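Local atomic coordinates of sulfide-quinone reductase (Aquifex aeolicus, PDB entry 3HYW), a protein that catalyses the quinone-dependent oxidation of hydrogen sulfide to polysulfur, using one bound FAD in each subunit of a monotopic membrane homotrimer. Residues F163-H168 with A349-D354; G158-F163 with F247-P252; V146-I151 with V180-I185; E353-F358 with K376-F381. All coordinates share one frame; numbering follows the deposited sequence.

Interaction 1: residues F163-H168 with A349-D354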
# COMPACT_ATOMS: atom_id res chain seq x y z
N PHE A 163 12.59 -14.57 -13.21
CA PHE A 163 13.79 -14.24 -13.98
C PHE A 163 14.33 -12.85 -13.61
O PHE A 163 15.54 -12.67 -13.48
CB PHE A 163 13.53 -14.34 -15.49
CG PHE A 163 14.76 -14.12 -16.33
CD1 PHE A 163 15.05 -12.86 -16.86
CD2 PHE A 163 15.63 -15.17 -16.60
CE1 PHE A 163 16.20 -12.65 -17.63
CE2 PHE A 163 16.79 -14.97 -17.37
CZ PHE A 163 17.06 -13.71 -17.89
N ALA A 164 13.44 -11.89 -13.46
CA ALA A 164 13.84 -10.54 -13.08
C ALA A 164 14.54 -10.53 -11.72
O ALA A 164 15.59 -9.89 -11.56
CB ALA A 164 12.64 -9.62 -13.09
N LEU A 165 13.97 -11.24 -10.75
CA LEU A 165 14.53 -11.24 -9.40
C LEU A 165 15.78 -12.10 -9.27
O LEU A 165 16.70 -11.76 -8.51
CB LEU A 165 13.45 -11.61 -8.37
CG LEU A 165 12.45 -10.46 -8.23
CD1 LEU A 165 11.16 -10.91 -7.61
CD2 LEU A 165 13.05 -9.30 -7.45
N MET A 166 15.83 -13.18 -10.05
CA MET A 166 17.02 -14.03 -10.18
C MET A 166 18.19 -13.26 -10.77
O MET A 166 19.33 -13.40 -10.31
CB MET A 166 16.73 -15.25 -11.06
CG MET A 166 15.81 -16.28 -10.43
SD MET A 166 15.56 -17.71 -11.50
CE MET A 166 14.60 -18.71 -10.41
N LEU A 167 17.91 -12.47 -11.80
CA LEU A 167 18.92 -11.65 -12.45
C LEU A 167 19.45 -10.57 -11.51
O LEU A 167 20.65 -10.38 -11.41
CB LEU A 167 18.38 -11.04 -13.75
CG LEU A 167 19.35 -10.23 -14.61
CD1 LEU A 167 20.62 -11.03 -14.94
CD2 LEU A 167 18.67 -9.73 -15.87
N HIS A 168 18.55 -9.89 -10.80
CA HIS A 168 18.94 -8.96 -9.73
C HIS A 168 19.90 -9.62 -8.73
O HIS A 168 20.93 -9.04 -8.37
CB HIS A 168 17.70 -8.42 -8.99
CG HIS A 168 18.03 -7.75 -7.69
ND1 HIS A 168 18.52 -6.47 -7.62
CD2 HIS A 168 17.96 -8.20 -6.41
CE1 HIS A 168 18.73 -6.15 -6.35
NE2 HIS A 168 18.40 -7.18 -5.60
N ALA A 349 7.53 -18.68 -6.72
CA ALA A 349 8.36 -17.86 -7.58
C ALA A 349 9.72 -17.70 -6.91
O ALA A 349 9.85 -17.03 -5.89
CB ALA A 349 7.72 -16.51 -7.84
N ASP A 350 10.72 -18.37 -7.47
CA ASP A 350 12.07 -18.40 -6.94
C ASP A 350 12.76 -17.07 -7.28
O ASP A 350 12.75 -16.64 -8.43
CB ASP A 350 12.81 -19.59 -7.55
CG ASP A 350 14.04 -20.00 -6.76
OD1 ASP A 350 14.28 -19.42 -5.69
OD2 ASP A 350 14.76 -20.91 -7.22
N PHE A 351 13.31 -16.41 -6.27
CA PHE A 351 13.92 -15.09 -6.47
C PHE A 351 15.44 -15.14 -6.39
O PHE A 351 16.11 -14.12 -6.51
CB PHE A 351 13.39 -14.06 -5.46
CG PHE A 351 11.90 -13.91 -5.45
CD1 PHE A 351 11.15 -14.04 -6.62
CD2 PHE A 351 11.23 -13.61 -4.26
CE1 PHE A 351 9.76 -13.88 -6.60
CE2 PHE A 351 9.85 -13.45 -4.23
CZ PHE A 351 9.11 -13.59 -5.41
N GLY A 352 15.98 -16.35 -6.20
CA GLY A 352 17.42 -16.56 -6.07
C GLY A 352 17.76 -17.32 -4.80
O GLY A 352 18.02 -18.51 -4.84
N GLU A 353 17.73 -16.60 -3.68
CA GLU A 353 18.03 -17.16 -2.36
C GLU A 353 16.77 -17.20 -1.49
O GLU A 353 16.75 -17.85 -0.45
CB GLU A 353 19.09 -16.29 -1.68
CG GLU A 353 19.96 -17.04 -0.67
CD GLU A 353 20.62 -16.11 0.33
OE1 GLU A 353 20.72 -14.89 0.04
OE2 GLU A 353 21.02 -16.60 1.41
N ASP A 354 15.75 -16.48 -1.92
CA ASP A 354 14.43 -16.57 -1.30
C ASP A 354 13.39 -16.68 -2.39
O ASP A 354 13.73 -16.70 -3.57
CB ASP A 354 14.15 -15.40 -0.33
CG ASP A 354 14.36 -14.01 -0.96
OD1 ASP A 354 14.47 -13.87 -2.20
OD2 ASP A 354 14.42 -13.04 -0.18

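Interaction 2: residues G158-F163 with F247-P252. With FAD (flavin-adenine dinucleotide), chain G.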
# COMPACT_ATOMS: atom_id res chain seq x y z
N GLY A 158 4.43 -15.51 -13.95
CA GLY A 158 5.36 -15.95 -12.90
C GLY A 158 6.82 -16.05 -13.29
O GLY A 158 7.68 -15.52 -12.60
N PRO A 159 7.12 -16.76 -14.40
CA PRO A 159 8.52 -16.89 -14.84
C PRO A 159 9.24 -15.58 -15.13
O PRO A 159 10.46 -15.51 -14.96
CB PRO A 159 8.41 -17.73 -16.11
CG PRO A 159 7.13 -18.49 -15.94
CD PRO A 159 6.21 -17.53 -15.27
N ALA A 160 8.50 -14.56 -15.59
CA ALA A 160 9.06 -13.23 -15.81
C ALA A 160 9.48 -12.58 -14.50
O ALA A 160 10.56 -12.00 -14.42
CB ALA A 160 8.08 -12.34 -16.57
N TYR A 161 8.63 -12.68 -13.48
CA TYR A 161 8.96 -12.21 -12.13
C TYR A 161 10.16 -12.95 -11.55
O TYR A 161 11.06 -12.33 -10.96
CB TYR A 161 7.76 -12.37 -11.21
CG TYR A 161 6.66 -11.39 -11.49
CD1 TYR A 161 6.73 -10.10 -10.97
CD2 TYR A 161 5.59 -11.72 -12.31
CE1 TYR A 161 5.73 -9.18 -11.24
CE2 TYR A 161 4.59 -10.80 -12.58
CZ TYR A 161 4.67 -9.53 -12.04
OH TYR A 161 3.69 -8.61 -12.29
N GLU A 162 10.17 -14.28 -11.71
CA GLU A 162 11.29 -15.11 -11.24
C GLU A 162 12.59 -14.67 -11.88
O GLU A 162 13.58 -14.44 -11.19
CB GLU A 162 11.06 -16.58 -11.58
CG GLU A 162 10.14 -17.33 -10.66
CD GLU A 162 10.16 -18.82 -10.95
OE1 GLU A 162 9.87 -19.20 -12.11
OE2 GLU A 162 10.49 -19.61 -10.03
N PHE A 163 12.59 -14.57 -13.21
CA PHE A 163 13.79 -14.24 -13.98
C PHE A 163 14.33 -12.85 -13.61
O PHE A 163 15.54 -12.67 -13.48
CB PHE A 163 13.53 -14.34 -15.49
CG PHE A 163 14.76 -14.12 -16.33
CD1 PHE A 163 15.05 -12.86 -16.86
CD2 PHE A 163 15.63 -15.17 -16.60
CE1 PHE A 163 16.20 -12.65 -17.63
CE2 PHE A 163 16.79 -14.97 -17.37
CZ PHE A 163 17.06 -13.71 -17.89
N PHE A 247 19.63 -5.45 -22.76
CA PHE A 247 19.19 -6.84 -22.66
C PHE A 247 17.71 -6.87 -22.30
O PHE A 247 17.27 -6.15 -21.41
CB PHE A 247 20.01 -7.60 -21.62
CG PHE A 247 19.46 -8.97 -21.30
CD1 PHE A 247 18.46 -9.13 -20.34
CD2 PHE A 247 19.94 -10.10 -21.97
CE1 PHE A 247 17.93 -10.40 -20.06
CE2 PHE A 247 19.43 -11.37 -21.69
CZ PHE A 247 18.42 -11.52 -20.73
N THR A 248 16.95 -7.71 -23.00
CA THR A 248 15.55 -7.94 -22.66
C THR A 248 15.20 -9.43 -22.55
O THR A 248 15.86 -10.28 -23.15
CB THR A 248 14.57 -7.28 -23.68
OG1 THR A 248 14.71 -7.91 -24.96
CG2 THR A 248 14.83 -5.79 -23.83
N MET A 249 14.17 -9.71 -21.76
CA MET A 249 13.59 -11.04 -21.70
C MET A 249 12.08 -10.84 -21.59
O MET A 249 11.59 -10.35 -20.58
CB MET A 249 14.12 -11.81 -20.49
CG MET A 249 13.93 -13.34 -20.55
SD MET A 249 12.21 -13.91 -20.60
CE MET A 249 11.64 -13.54 -18.94
N PHE A 250 11.37 -11.22 -22.64
CA PHE A 250 9.92 -11.13 -22.64
C PHE A 250 9.24 -12.47 -22.78
O PHE A 250 9.73 -13.36 -23.48
CB PHE A 250 9.42 -10.11 -23.68
CG PHE A 250 9.46 -8.70 -23.18
CD1 PHE A 250 8.33 -8.13 -22.59
CD2 PHE A 250 10.63 -7.96 -23.25
CE1 PHE A 250 8.38 -6.84 -22.09
CE2 PHE A 250 10.68 -6.67 -22.76
CZ PHE A 250 9.55 -6.11 -22.18
N MET A 251 8.12 -12.62 -22.09
CA MET A 251 7.24 -13.77 -22.26
C MET A 251 6.48 -13.61 -23.57
O MET A 251 6.02 -12.50 -23.89
CB MET A 251 6.24 -13.88 -21.11
CG MET A 251 6.87 -13.96 -19.73
SD MET A 251 8.00 -15.36 -19.51
CE MET A 251 6.90 -16.75 -19.80
N PRO A 252 6.38 -14.70 -24.35
CA PRO A 252 5.48 -14.73 -25.49
C PRO A 252 4.06 -15.09 -25.03
O PRO A 252 3.88 -15.58 -23.91
CB PRO A 252 6.06 -15.83 -26.37
CG PRO A 252 6.74 -16.77 -25.43
CD PRO A 252 7.14 -15.96 -24.21
PA FAD G . 4.82 -29.02 -21.68
O1A FAD G . 5.27 -29.54 -20.34
O2A FAD G . 5.55 -27.87 -22.31
O5B FAD G . 4.86 -30.28 -22.67
C5B FAD G . 4.37 -30.26 -24.00
C4B FAD G . 5.00 -31.45 -24.71
O4B FAD G . 4.37 -31.65 -25.98
C3B FAD G . 6.47 -31.18 -25.02
O3B FAD G . 7.21 -32.39 -24.77
C2B FAD G . 6.48 -30.84 -26.49
O2B FAD G . 7.73 -31.15 -27.11
C1B FAD G . 5.35 -31.71 -27.01
N9A FAD G . 4.75 -31.26 -28.30
C8A FAD G . 4.47 -30.00 -28.68
N7A FAD G . 3.90 -30.03 -29.91
C5A FAD G . 3.83 -31.33 -30.29
C6A FAD G . 3.35 -31.97 -31.43
N6A FAD G . 2.82 -31.26 -32.45
N1A FAD G . 3.42 -33.33 -31.51
C2A FAD G . 3.94 -34.05 -30.50
N3A FAD G . 4.40 -33.45 -29.40
C4A FAD G . 4.35 -32.10 -29.27
N1 FAD G . 4.16 -24.04 -13.38
C2 FAD G . 4.25 -24.19 -12.03
O2 FAD G . 3.33 -24.73 -11.39
N3 FAD G . 5.35 -23.77 -11.35
C4 FAD G . 6.37 -23.19 -12.01
O4 FAD G . 7.48 -22.75 -11.34
C4X FAD G . 6.29 -23.03 -13.39
N5 FAD G . 7.32 -22.44 -14.04
C5X FAD G . 7.27 -22.28 -15.38
C6 FAD G . 8.35 -21.68 -16.04
C7 FAD G . 8.33 -21.50 -17.42
C7M FAD G . 9.52 -20.84 -18.09
C8 FAD G . 7.21 -21.91 -18.14
C8M FAD G . 7.11 -21.74 -19.64
C9 FAD G . 6.13 -22.50 -17.47
C9A FAD G . 6.15 -22.71 -16.09
N10 FAD G . 5.11 -23.31 -15.43
C10 FAD G . 5.17 -23.46 -14.08
C1' FAD G . 3.89 -23.69 -16.17
C2' FAD G . 3.61 -25.14 -16.51
O2' FAD G . 3.75 -25.96 -15.34
C3' FAD G . 4.52 -25.57 -17.66
O3' FAD G . 4.27 -24.72 -18.80
C4' FAD G . 4.27 -27.03 -18.05
O4' FAD G . 5.40 -27.48 -18.81
C5' FAD G . 2.99 -27.18 -18.86
O5' FAD G . 2.74 -28.56 -19.12
P FAD G . 2.17 -29.07 -20.54
O1P FAD G . 2.10 -30.57 -20.47
O2P FAD G . 0.93 -28.29 -20.92
O3P FAD G . 3.28 -28.61 -21.62

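Interaction 3: residues V146-I151 with V180-I185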
# COMPACT_ATOMS: atom_id res chain seq x y z
N VAL A 146 18.36 -3.18 -18.40
CA VAL A 146 17.59 -4.41 -18.59
C VAL A 146 16.10 -4.10 -18.51
O VAL A 146 15.66 -3.31 -17.67
CB VAL A 146 17.99 -5.47 -17.54
CG1 VAL A 146 16.99 -6.64 -17.52
CG2 VAL A 146 19.37 -5.99 -17.84
N VAL A 147 15.35 -4.69 -19.43
CA VAL A 147 13.89 -4.70 -19.32
C VAL A 147 13.34 -6.10 -19.55
O VAL A 147 13.73 -6.81 -20.48
CB VAL A 147 13.19 -3.58 -20.16
CG1 VAL A 147 13.85 -3.42 -21.50
CG2 VAL A 147 11.70 -3.83 -20.31
N ILE A 148 12.45 -6.49 -18.65
CA ILE A 148 11.89 -7.83 -18.63
C ILE A 148 10.38 -7.66 -18.53
O ILE A 148 9.92 -6.67 -17.97
CB ILE A 148 12.47 -8.64 -17.43
CG1 ILE A 148 13.97 -8.89 -17.63
CG2 ILE A 148 11.74 -9.99 -17.25
CD1 ILE A 148 14.75 -9.12 -16.35
N GLY A 149 9.61 -8.59 -19.07
CA GLY A 149 8.18 -8.55 -18.84
C GLY A 149 7.34 -9.42 -19.73
O GLY A 149 7.76 -10.49 -20.17
N ALA A 150 6.13 -8.94 -19.97
CA ALA A 150 5.12 -9.69 -20.70
C ALA A 150 4.44 -8.80 -21.73
O ALA A 150 4.09 -7.65 -21.45
CB ALA A 150 4.10 -10.26 -19.74
N ILE A 151 4.28 -9.34 -22.94
CA ILE A 151 3.57 -8.67 -24.02
C ILE A 151 2.06 -8.84 -23.78
O ILE A 151 1.66 -9.56 -22.86
CB ILE A 151 4.03 -9.20 -25.42
CG1 ILE A 151 3.61 -10.67 -25.62
CG2 ILE A 151 5.54 -9.03 -25.60
CD1 ILE A 151 3.78 -11.18 -27.05
N VAL A 180 23.44 -1.70 -13.54
CA VAL A 180 22.36 -2.27 -14.36
C VAL A 180 20.96 -1.77 -13.94
O VAL A 180 20.37 -2.29 -12.98
CB VAL A 180 22.39 -3.82 -14.37
CG1 VAL A 180 21.31 -4.38 -15.29
CG2 VAL A 180 23.76 -4.34 -14.81
N PRO A 181 20.44 -0.75 -14.65
CA PRO A 181 19.04 -0.37 -14.46
C PRO A 181 18.12 -1.52 -14.83
O PRO A 181 18.36 -2.21 -15.84
CB PRO A 181 18.87 0.81 -15.43
CG PRO A 181 20.24 1.35 -15.63
CD PRO A 181 21.11 0.12 -15.63
N MET A 182 17.10 -1.76 -14.02
CA MET A 182 16.15 -2.82 -14.28
C MET A 182 14.73 -2.28 -14.29
O MET A 182 14.32 -1.56 -13.37
CB MET A 182 16.28 -3.95 -13.27
CG MET A 182 17.56 -4.75 -13.41
SD MET A 182 17.65 -6.20 -12.34
CE MET A 182 16.38 -7.21 -13.09
N THR A 183 14.00 -2.64 -15.34
CA THR A 183 12.62 -2.22 -15.51
C THR A 183 11.76 -3.42 -15.91
O THR A 183 12.12 -4.19 -16.80
CB THR A 183 12.48 -1.08 -16.55
OG1 THR A 183 13.25 0.05 -16.11
CG2 THR A 183 11.02 -0.65 -16.73
N PHE A 184 10.63 -3.55 -15.23
CA PHE A 184 9.68 -4.62 -15.50
C PHE A 184 8.48 -4.01 -16.21
O PHE A 184 7.89 -3.05 -15.71
CB PHE A 184 9.27 -5.28 -14.18
CG PHE A 184 8.54 -6.57 -14.35
CD1 PHE A 184 9.24 -7.77 -14.45
CD2 PHE A 184 7.15 -6.60 -14.39
CE1 PHE A 184 8.56 -8.99 -14.61
CE2 PHE A 184 6.47 -7.81 -14.54
CZ PHE A 184 7.18 -9.00 -14.65
N ILE A 185 8.13 -4.54 -17.38
CA ILE A 185 6.99 -4.01 -18.16
C ILE A 185 5.99 -5.12 -18.44
O ILE A 185 6.32 -6.14 -19.04
CB ILE A 185 7.44 -3.35 -19.50
CG1 ILE A 185 8.51 -2.28 -19.25
CG2 ILE A 185 6.23 -2.75 -20.23
CD1 ILE A 185 8.92 -1.52 -20.51
O HOH W 1 15.89 -0.63 -17.27

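Interaction 4: residues E353-F358 with K376-F381. With LMT (dodecyl-beta-D-maltoside), chain I; SO4 (sulfate ion), chain O.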
# COMPACT_ATOMS: atom_id res chain seq x y z
N GLU A 353 17.73 -16.60 -3.68
CA GLU A 353 18.03 -17.16 -2.36
C GLU A 353 16.77 -17.20 -1.49
O GLU A 353 16.75 -17.85 -0.45
CB GLU A 353 19.09 -16.29 -1.68
CG GLU A 353 19.96 -17.04 -0.67
CD GLU A 353 20.62 -16.11 0.33
OE1 GLU A 353 20.72 -14.89 0.04
OE2 GLU A 353 21.02 -16.60 1.41
N ASP A 354 15.75 -16.48 -1.92
CA ASP A 354 14.43 -16.57 -1.30
C ASP A 354 13.39 -16.68 -2.39
O ASP A 354 13.73 -16.70 -3.57
CB ASP A 354 14.15 -15.40 -0.33
CG ASP A 354 14.36 -14.01 -0.96
OD1 ASP A 354 14.47 -13.87 -2.20
OD2 ASP A 354 14.42 -13.04 -0.18
N ALA A 355 12.12 -16.79 -2.00
CA ALA A 355 11.07 -17.07 -2.96
C ALA A 355 9.71 -16.65 -2.45
O ALA A 355 9.49 -16.55 -1.25
CB ALA A 355 11.07 -18.57 -3.32
N GLY A 356 8.80 -16.41 -3.39
CA GLY A 356 7.42 -16.10 -3.06
C GLY A 356 6.59 -17.36 -3.13
O GLY A 356 6.68 -18.11 -4.09
N PHE A 357 5.81 -17.61 -2.08
CA PHE A 357 4.91 -18.74 -2.04
C PHE A 357 3.49 -18.23 -2.24
O PHE A 357 3.02 -17.39 -1.47
CB PHE A 357 5.03 -19.50 -0.72
CG PHE A 357 4.10 -20.69 -0.61
CD1 PHE A 357 4.51 -21.94 -1.06
CD2 PHE A 357 2.83 -20.55 -0.06
CE1 PHE A 357 3.65 -23.04 -0.96
CE2 PHE A 357 1.97 -21.64 0.04
CZ PHE A 357 2.38 -22.89 -0.41
N PHE A 358 2.84 -18.73 -3.28
CA PHE A 358 1.45 -18.40 -3.58
C PHE A 358 0.63 -19.68 -3.62
O PHE A 358 1.06 -20.69 -4.19
CB PHE A 358 1.35 -17.62 -4.90
CG PHE A 358 2.18 -16.36 -4.92
CD1 PHE A 358 1.68 -15.17 -4.39
CD2 PHE A 358 3.47 -16.37 -5.46
CE1 PHE A 358 2.46 -14.01 -4.39
CE2 PHE A 358 4.25 -15.23 -5.46
CZ PHE A 358 3.75 -14.04 -4.93
N LYS A 376 13.19 -17.46 2.68
CA LYS A 376 14.23 -18.36 2.19
C LYS A 376 13.71 -19.78 2.04
O LYS A 376 14.05 -20.47 1.07
CB LYS A 376 15.44 -18.33 3.12
CG LYS A 376 16.33 -17.13 2.95
CD LYS A 376 17.47 -17.14 3.96
CE LYS A 376 18.48 -16.05 3.66
NZ LYS A 376 17.84 -14.70 3.61
N TRP A 377 12.89 -20.21 3.00
CA TRP A 377 12.33 -21.56 3.03
C TRP A 377 11.67 -21.96 1.71
O TRP A 377 11.79 -23.11 1.27
CB TRP A 377 11.33 -21.71 4.19
CG TRP A 377 10.09 -20.87 4.03
CD1 TRP A 377 9.92 -19.59 4.47
CD2 TRP A 377 8.86 -21.24 3.39
NE1 TRP A 377 8.65 -19.14 4.14
CE2 TRP A 377 7.98 -20.13 3.48
CE3 TRP A 377 8.40 -22.41 2.75
CZ2 TRP A 377 6.69 -20.15 2.96
CZ3 TRP A 377 7.11 -22.43 2.23
CH2 TRP A 377 6.27 -21.30 2.34
N ALA A 378 10.99 -21.02 1.06
CA ALA A 378 10.26 -21.28 -0.17
C ALA A 378 11.20 -21.59 -1.34
O ALA A 378 10.84 -22.35 -2.25
CB ALA A 378 9.33 -20.12 -0.51
N HIS A 379 12.40 -21.03 -1.29
CA HIS A 379 13.42 -21.32 -2.30
C HIS A 379 13.91 -22.77 -2.17
O HIS A 379 14.09 -23.45 -3.17
CB HIS A 379 14.61 -20.36 -2.18
CG HIS A 379 15.85 -20.86 -2.85
ND1 HIS A 379 16.91 -21.38 -2.14
CD2 HIS A 379 16.18 -20.96 -4.16
CE1 HIS A 379 17.86 -21.76 -2.99
NE2 HIS A 379 17.44 -21.51 -4.22
N TYR A 380 14.11 -23.21 -0.93
CA TYR A 380 14.56 -24.58 -0.68
C TYR A 380 13.49 -25.60 -1.04
O TYR A 380 13.79 -26.67 -1.55
CB TYR A 380 15.07 -24.72 0.76
CG TYR A 380 16.29 -23.86 0.98
CD1 TYR A 380 17.56 -24.29 0.57
CD2 TYR A 380 16.18 -22.60 1.55
CE1 TYR A 380 18.69 -23.48 0.76
CE2 TYR A 380 17.29 -21.79 1.74
CZ TYR A 380 18.54 -22.23 1.34
OH TYR A 380 19.63 -21.41 1.53
N PHE A 381 12.22 -25.24 -0.81
CA PHE A 381 11.12 -26.10 -1.24
C PHE A 381 11.02 -26.22 -2.76
O PHE A 381 10.69 -27.30 -3.27
CB PHE A 381 9.79 -25.63 -0.65
CG PHE A 381 8.69 -26.65 -0.81
CD1 PHE A 381 8.53 -27.65 0.14
CD2 PHE A 381 7.85 -26.63 -1.92
CE1 PHE A 381 7.52 -28.61 -0.01
CE2 PHE A 381 6.85 -27.59 -2.07
CZ PHE A 381 6.69 -28.57 -1.11
C1B LMT I . 9.07 -19.16 7.91
C2B LMT I . 10.40 -19.73 8.41
C3B LMT I . 10.67 -19.37 9.87
C4B LMT I . 10.52 -17.86 10.08
C5B LMT I . 9.13 -17.42 9.63
C6B LMT I . 8.89 -15.93 9.83
O1B LMT I . 7.96 -19.92 8.40
O2B LMT I . 10.44 -21.15 8.24
O3B LMT I . 11.98 -19.79 10.25
O4' LMT I . 10.76 -17.54 11.46
O5B LMT I . 8.93 -17.76 8.25
O6B LMT I . 9.68 -15.17 8.91
C1' LMT I . 4.91 -22.01 6.31
C2' LMT I . 6.35 -22.49 6.14
C3' LMT I . 7.25 -21.95 7.24
C4' LMT I . 7.14 -20.43 7.34
C5' LMT I . 5.67 -20.06 7.54
C6' LMT I . 5.46 -18.56 7.64
O1' LMT I . 4.18 -22.37 5.14
O2' LMT I . 6.40 -23.92 6.13
O3' LMT I . 8.61 -22.33 6.97
O5' LMT I . 4.88 -20.58 6.46
O6' LMT I . 4.71 -18.25 8.83
C1 LMT I . 2.79 -22.62 5.37
C2 LMT I . 2.42 -24.05 4.98
C3 LMT I . 2.71 -24.35 3.52
C4 LMT I . 2.18 -25.73 3.13
C5 LMT I . 3.08 -26.41 2.10
C6 LMT I . 2.44 -27.69 1.59
C7 LMT I . 3.46 -28.57 0.87
C8 LMT I . 3.77 -29.83 1.67
C9 LMT I . 5.03 -29.65 2.51
C10 LMT I . 5.20 -30.80 3.50
C11 LMT I . 6.41 -31.65 3.16
C12 LMT I . 7.07 -32.17 4.41
S SO4 O . 12.62 -17.21 6.25
O1 SO4 O . 12.90 -18.56 5.78
O2 SO4 O . 13.29 -16.23 5.39
O3 SO4 O . 11.18 -16.96 6.21
O4 SO4 O . 13.09 -17.06 7.62

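Interaction 1: residues F163-H168 with A349-D354
Leu165 of helix segment 163-168 meets Phe351, in the turn after strand 349-350. Its CD1 methyl lies over one face of the Phe351 ring, 3.6 Å from the centroid and 27° off the normal, a CH-pi contact shifted toward the rim. The backbone O of Ala349 comes up to the opposite face, so the ring sits between a methyl and a carbonyl. Leu165 and Phe351 run side by side, their CB atoms 3.8 Å apart. With a serine in place of Phe351, the Leu165 methyl would probably lose its ring partner and a gap would open between helix and turn. Met166 follows, its unbranched chain extended beyond CG and crossing Asp350 at about a right angle; CE ends 3.4 Å from Asp350 O and 3.5 Å from Asp350 CB. Gly352 packs close to the helix backbone, with torsions (126°/-78°) that call for glycine. The polar groups of Asp350 look elsewhere, OD2 to His47 and N to Glu162. Buried Asp350 O meets only carbons of Met166, CE and CG, and has no hydrogen-bonding partner, which implies a contact held by dispersion and shape rather than by polar bonds.

Interaction 2: residues G158-F163 with F247-P252
Phe163, Met249 and Met251 bury most of the surface between helix segment 158-163 and strand 247-251. Met249 covers a face of the Phe163 ring: its CG stands 4.0 Å from the centroid and 21° off the normal, a CH-pi contact. The sulfur SD is farther off, 5.1 Å from the same centroid, and makes a distant Met-aromatic contact above the face. The thioether suits this place because it bends at both its second and third torsions, folding CE back toward Phe163 CB instead of running on past the ring. Phe163, with CG anti to its own backbone N (chi1 -175°), reaches out from the helix to meet Phe247 coming from the opposite direction. The rings touch at their edges, Phe163 CE1 lying 3.7 Å from Phe247 CE1.

Met251 works nearer the start of the helix. Its CG rests 3.8 Å from Ala160 CB, where a small residue lets the strand come close, and its bent chain brings CE to 4.1 Å from Pro159 CB. Pro159 in turn presses CG to within 3.4 Å of FAD C6, so the same helix turn bears on both strand and flavin. Three residues on, Glu162 forms a salt bridge with Lys382, which binds FAD. Met251 also borders the bound hydrogen sulfide, together with Cys124, and Pro159 the octathiocane. A helix lying nearly antiparallel (160°) on a strand of the mixed sheet that also holds strands 146-150 and 182-185, with its first turn at the cofactor, fits the alpha/beta architecture of pyridine nucleotide-disulphide oxidoreductases.

Interaction 3: residues V146-I151 with V180-I185
Ile148 and Met182 stand side by side on one face of the sheet, pointing the same way, and touch through their ends, Ile148 CD1 lying 4.1 Å from Met182 CE. The methionine reaches there by a bend at chi3 (68°). Val146 shares this face, and its side chain crosses that of Val180 at a slant, CG2 meeting Val180 CG1 at 3.6 Å. Phe184, also on this face, turns its ring so that one side looks onto Gly149 CA. The other face carries Val147, Thr183 and Ile185; here the side chains of Val147 and Ile185 cross, Val147 CG2 lying 3.6 Å from Ile185 CD1. Beta-branched Val146, Val147, Ile148, Thr183 and Ile185 suit such extended backbone; Gly149 is needed for another reason, since a CB there would run into Ile185 O. Five backbone bonds join the strands in a parallel ladder; the straightest, from Val146 N to Pro181 O, measures 2.7 Å at 173°. Val146 O takes two donors, Thr183 N and a water 2.7 Å away that also lies 3.0 Å from Thr183 OG1, tying this polar side chain to the backbone of the partner strand. The strands follow one another through helix 158-173 in a beta-alpha-beta crossover, and that helix covers the Val146 and Ile148 face with Phe163, Ala164 and Leu167. Strand 247-255 flanks 146-150 and strand 216-218 flanks 182-185, while Pro181 packs on Pro366 of a second subunit.

Interaction 4: residues E353-F358 with K376-F381
Lys376 offers its backbone N to a sulfate ion, probably from the crystallisation liquor, donating to O2 at 3.0 Å in a nearly straight bond. Trp377 N donates to O1 of the same ion, so two amides near the beginning of the helix hold one anion, where the helix dipole would be expected to favour negative charge. The lysine side chain runs past the anion and lies alongside Glu353, its CE 3.4 Å from Glu353 OE2. A bend at chi4 leaves NZ 4.3 Å from that oxygen, too far for a salt bridge, though the opposite charges probably still attract.

Trp377 has CG between its backbone N and carbonyl carbon (chi1 66°), a crowded position that lays the indole back over Ala378. Ala378 CB covers the centre of one face, and C2' of a dodecyl maltoside the centre of the other. The far corner, CH2, meets Phe357 CG at 3.7 Å, the two ring planes oblique at 43°. A serine in place of Trp377 would probably strip the detergent sugar of its flat platform and leave Phe357 without this aromatic neighbour. Small residues bring the backbones together beside it: Ala355 CB is 3.7 Å from Ala378 CB. His379 turns a ring face toward Glu353 CA, and its buried ND1 has no hydrogen-bonding partner.

Farther along the helix, Phe381 touches the bound decylubiquinone and the detergent tail, consistent with a membrane-facing position. Strand 355-361 runs between strands 349-350 and 369-375 of an antiparallel sheet, and helix 376-395 follows directly on the last of these; its first turns, 376-381, cross segment 355-358 at 81°.

Interactions 1, 2 and 3 are buried, whereas interaction 4 is partly open and meets detergent and sulfate. Helix 158-173 unites the first three: interactions 1 and 2 use it directly and share Phe163, and it connects the strands of interaction 3. Interactions 2 and 3 also belong to one sheet, strand 146-150 lying between 247-255 and 182-185. Backbone hydrogen bonds dominate only in interaction 3; methionine, leucine and aromatic packing fill interactions 1 and 2. Interaction 4 mixes alanine and aromatic packing with charged groups at its margin. It joins interaction 1 through residues 353-354 and the neighbouring strands 349-350 and 355-361, but touches neither interaction 2 nor interaction 3.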